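HhaI Restriction Endonuclease (Haemophilus parahaemolyticus, PDB 6UKI) is a type II restriction endonuclease that probably cleaves both strands of DNA at its short GCGC recognition sequence in a metal-dependent reaction. Local coordinates at residues E46-H51 and F232-K237. Residues are numbered along the deposited sequence; the frame is centred on the assembly and turned at random.
With CA (calcium ion), chain G; nucleotides of chain B.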
loop_
_atom_site.group_PDB
_atom_site.type_symbol
_atom_site.label_atom_id
_atom_site.label_comp_id
_atom_site.label_asym_id
_atom_site.label_seq_id
_atom_site.Cartn_x
_atom_site.Cartn_y
_atom_site.Cartn_z
ATOM N N GLU A 46 -10.960 7.265 0.618
ATOM C CA GLU A 46 -9.634 6.754 0.301
ATOM C C GLU A 46 -8.848 7.788 -0.503
ATOM O O GLU A 46 -9.293 8.211 -1.574
ATOM C CB GLU A 46 -9.742 5.442 -0.472
ATOM C CG GLU A 46 -8.400 4.825 -0.845
ATOM C CD GLU A 46 -7.581 4.386 0.358
ATOM O OE1 GLU A 46 -6.395 4.058 0.165
ATOM O OE2 GLU A 46 -8.111 4.365 1.489
ATOM N N ALA A 47 -7.676 8.171 0.006
ATOM C CA ALA A 47 -6.772 9.091 -0.675
ATOM C C ALA A 47 -5.752 8.309 -1.497
ATOM O O ALA A 47 -5.169 7.344 -1.001
ATOM C CB ALA A 47 -6.046 9.974 0.343
ATOM N N LYS A 48 -5.524 8.732 -2.742
ATOM C CA LYS A 48 -4.526 8.096 -3.596
ATOM C C LYS A 48 -3.887 9.147 -4.486
ATOM O O LYS A 48 -4.586 9.993 -5.038
ATOM C CB LYS A 48 -5.145 6.996 -4.472
ATOM C CG LYS A 48 -5.683 5.827 -3.684
ATOM C CD LYS A 48 -5.661 4.546 -4.464
ATOM C CE LYS A 48 -5.444 3.375 -3.512
ATOM N NZ LYS A 48 -4.398 3.724 -2.503
ATOM N N MET A 49 -2.565 9.090 -4.634
ATOM C CA MET A 49 -1.872 10.016 -5.527
ATOM C C MET A 49 -2.188 9.687 -6.988
ATOM O O MET A 49 -2.715 8.617 -7.297
ATOM C CB MET A 49 -0.362 9.967 -5.278
ATOM C CG MET A 49 0.130 10.954 -4.239
ATOM S SD MET A 49 1.720 10.519 -3.505
ATOM C CE MET A 49 2.798 11.758 -4.194
ATOM N N PRO A 50 -1.877 10.595 -7.919
ATOM C CA PRO A 50 -2.159 10.305 -9.336
ATOM C C PRO A 50 -1.528 9.021 -9.852
ATOM O O PRO A 50 -2.101 8.375 -10.737
ATOM C CB PRO A 50 -1.607 11.541 -10.049
ATOM C CG PRO A 50 -1.808 12.625 -9.067
ATOM C CD PRO A 50 -1.512 12.011 -7.723
ATOM N N HIS A 51 -0.374 8.620 -9.337
ATOM C CA HIS A 51 0.216 7.326 -9.668
ATOM C C HIS A 51 0.398 6.547 -8.369
ATOM O O HIS A 51 1.283 6.865 -7.570
ATOM C CB HIS A 51 1.541 7.504 -10.410
ATOM C CG HIS A 51 1.409 8.237 -11.709
ATOM N ND1 HIS A 51 0.950 7.634 -12.861
ATOM C CD2 HIS A 51 1.667 9.525 -12.037
ATOM C CE1 HIS A 51 0.930 8.519 -13.841
ATOM N NE2 HIS A 51 1.358 9.676 -13.367
ATOM N N PHE A 232 -2.097 -4.242 -7.920
ATOM C CA PHE A 232 -2.734 -3.371 -8.898
ATOM C C PHE A 232 -2.134 -1.973 -8.834
ATOM O O PHE A 232 -1.831 -1.465 -7.752
ATOM C CB PHE A 232 -4.244 -3.280 -8.659
ATOM C CG PHE A 232 -4.957 -4.592 -8.766
ATOM C CD1 PHE A 232 -5.144 -5.387 -7.648
ATOM C CD2 PHE A 232 -5.442 -5.033 -9.980
ATOM C CE1 PHE A 232 -5.806 -6.607 -7.740
ATOM C CE2 PHE A 232 -6.107 -6.253 -10.083
ATOM C CZ PHE A 232 -6.288 -7.038 -8.960
ATOM N N SER A 233 -1.968 -1.359 -10.002
ATOM C CA SER A 233 -1.433 -0.012 -10.133
ATOM C C SER A 233 -2.465 0.862 -10.833
ATOM O O SER A 233 -3.180 0.393 -11.726
ATOM C CB SER A 233 -0.138 -0.026 -10.935
ATOM O OG SER A 233 0.977 -0.274 -10.100
ATOM N N ILE A 234 -2.556 2.128 -10.427
ATOM C CA ILE A 234 -3.501 3.055 -11.036
ATOM C C ILE A 234 -2.793 4.339 -11.451
ATOM O O ILE A 234 -1.803 4.755 -10.840
ATOM C CB ILE A 234 -4.669 3.376 -10.089
ATOM C CG1 ILE A 234 -4.126 3.925 -8.775
ATOM C CG2 ILE A 234 -5.532 2.145 -9.872
ATOM C CD1 ILE A 234 -5.165 4.642 -7.957
ATOM N N SER A 235 -3.324 4.978 -12.497
ATOM C CA SER A 235 -2.797 6.249 -12.991
ATOM C C SER A 235 -3.951 7.150 -13.402
ATOM O O SER A 235 -4.851 6.720 -14.131
ATOM C CB SER A 235 -1.843 6.044 -14.175
ATOM O OG SER A 235 -2.429 5.213 -15.162
ATOM N N LEU A 236 -3.915 8.395 -12.938
ATOM C CA LEU A 236 -5.002 9.331 -13.183
ATOM C C LEU A 236 -5.130 9.637 -14.668
ATOM O O LEU A 236 -4.152 10.008 -15.323
ATOM C CB LEU A 236 -4.753 10.621 -12.407
ATOM C CG LEU A 236 -5.852 11.676 -12.496
ATOM C CD1 LEU A 236 -7.089 11.204 -11.754
ATOM C CD2 LEU A 236 -5.357 12.987 -11.927
ATOM N N LYS A 237 -6.342 9.481 -15.200
ATOM C CA LYS A 237 -6.597 9.867 -16.584
ATOM C C LYS A 237 -6.432 11.376 -16.746
ATOM O O LYS A 237 -6.850 12.155 -15.887
ATOM C CB LYS A 237 -8.003 9.432 -16.996
ATOM C CG LYS A 237 -8.252 7.943 -16.848
ATOM C CD LYS A 237 -9.662 7.564 -17.284
ATOM C CE LYS A 237 -9.790 6.055 -17.450
ATOM N NZ LYS A 237 -11.192 5.632 -17.712
HETATM CA CA CA G . -4.713 5.602 0.246
ATOM P P DT B 10 -0.198 6.229 -2.362
ATOM O OP1 DT B 10 -0.498 7.670 -2.454
ATOM O OP2 DT B 10 -1.293 5.235 -2.276
ATOM O "O5'" DT B 10 0.721 5.829 -3.611
ATOM C "C5'" DT B 10 1.677 6.741 -4.123
ATOM C "C4'" DT B 10 3.072 6.405 -3.629
ATOM O "O4'" DT B 10 3.447 5.060 -4.048
ATOM C "C3'" DT B 10 4.178 7.334 -4.140
ATOM O "O3'" DT B 10 5.094 7.594 -3.086
ATOM C "C2'" DT B 10 4.819 6.522 -5.270
ATOM C "C1'" DT B 10 4.689 5.099 -4.741
ATOM N N1 DT B 10 4.679 4.023 -5.818
ATOM C C2 DT B 10 5.518 2.926 -5.699
ATOM O O2 DT B 10 6.301 2.776 -4.782
ATOM N N3 DT B 10 5.407 2.005 -6.702
ATOM C C4 DT B 10 4.566 2.063 -7.796
ATOM O O4 DT B 10 4.544 1.182 -8.652
ATOM C C5 DT B 10 3.713 3.231 -7.865
ATOM C C7 DT B 10 2.754 3.397 -9.008
ATOM C C6 DT B 10 3.808 4.142 -6.883
ATOM P P DC B 9 -2.830 3.239 1.024
ATOM O OP1 DC B 9 -3.431 4.496 1.496
ATOM O OP2 DC B 9 -3.418 2.474 -0.078
ATOM O "O5'" DC B 9 -1.325 3.588 0.618
ATOM C "C5'" DC B 9 -0.650 4.598 1.307
ATOM C "C4'" DC B 9 0.797 4.666 0.889
ATOM O "O4'" DC B 9 1.502 3.466 1.282
ATOM C "C3'" DC B 9 1.057 4.746 -0.597
ATOM O "O3'" DC B 9 0.762 6.039 -1.084
ATOM C "C2'" DC B 9 2.556 4.451 -0.610
ATOM C "C1'" DC B 9 2.641 3.318 0.427
ATOM N N1 DC B 9 2.603 1.957 -0.197
ATOM C C2 DC B 9 3.788 1.364 -0.619
ATOM O O2 DC B 9 4.846 1.962 -0.439
ATOM N N3 DC B 9 3.741 0.139 -1.203
ATOM C C4 DC B 9 2.566 -0.480 -1.369
ATOM N N4 DC B 9 2.568 -1.689 -1.944
ATOM C C5 DC B 9 1.341 0.113 -0.954
ATOM C C6 DC B 9 1.403 1.321 -0.382
HETATM O O HOH W 1 -3.617 7.318 1.107
#
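P50 and L236 extend the pairing of strand 51-62 with strand 228-236, an example of how the chain leaving a metal site, here E46-K48, is joined to a neighbouring strand as it enters an antiparallel sheet. The amide of L236 donates to the carbonyl oxygen of P50, with 2.9 Å from L236 N to P50 O; the same oxygen takes a CA-H...O contact from S235. Beside this bond the P50 and L236 CB atoms touch. The buried part of the contact lies farther in, where the side chains of I234 and K48 cross at about a right angle and I234 CD1 meets K48 CD at 3.5 Å. Past this methyl, a kink near the end of the lysine chain (chi4 -42°) turns NZ to the DNA, where it makes a 2.9 Å hydrogen bond to OP2 of DC9 of chain B. K48 NZ is also 3.3 Å from E46 OE1 in a salt bridge whose hydrogen bond is weak. E46 OE1 binds calcium at 2.3 Å; A47 O, D34 OD2, a water and OP1 of DC9 are the other ligands. E46, K48 and D34 thus fit the PD-(D/E)XK nuclease signature. The outer side is looser: H51 and S235 form an antiparallel non-hydrogen-bonded pair, and the exposed imidazole meets the serine obliquely, ND1 being 3.5 Å from S235 CB. Strand 43-47 lies next to strand 126-132 in the mixed sheet; the chain then turns at P50 into strand 51-62, linking the two sheets. Strand 148-156 lies along the other edge of strand 228-236, while helix 3-18 packs against A47 and M49.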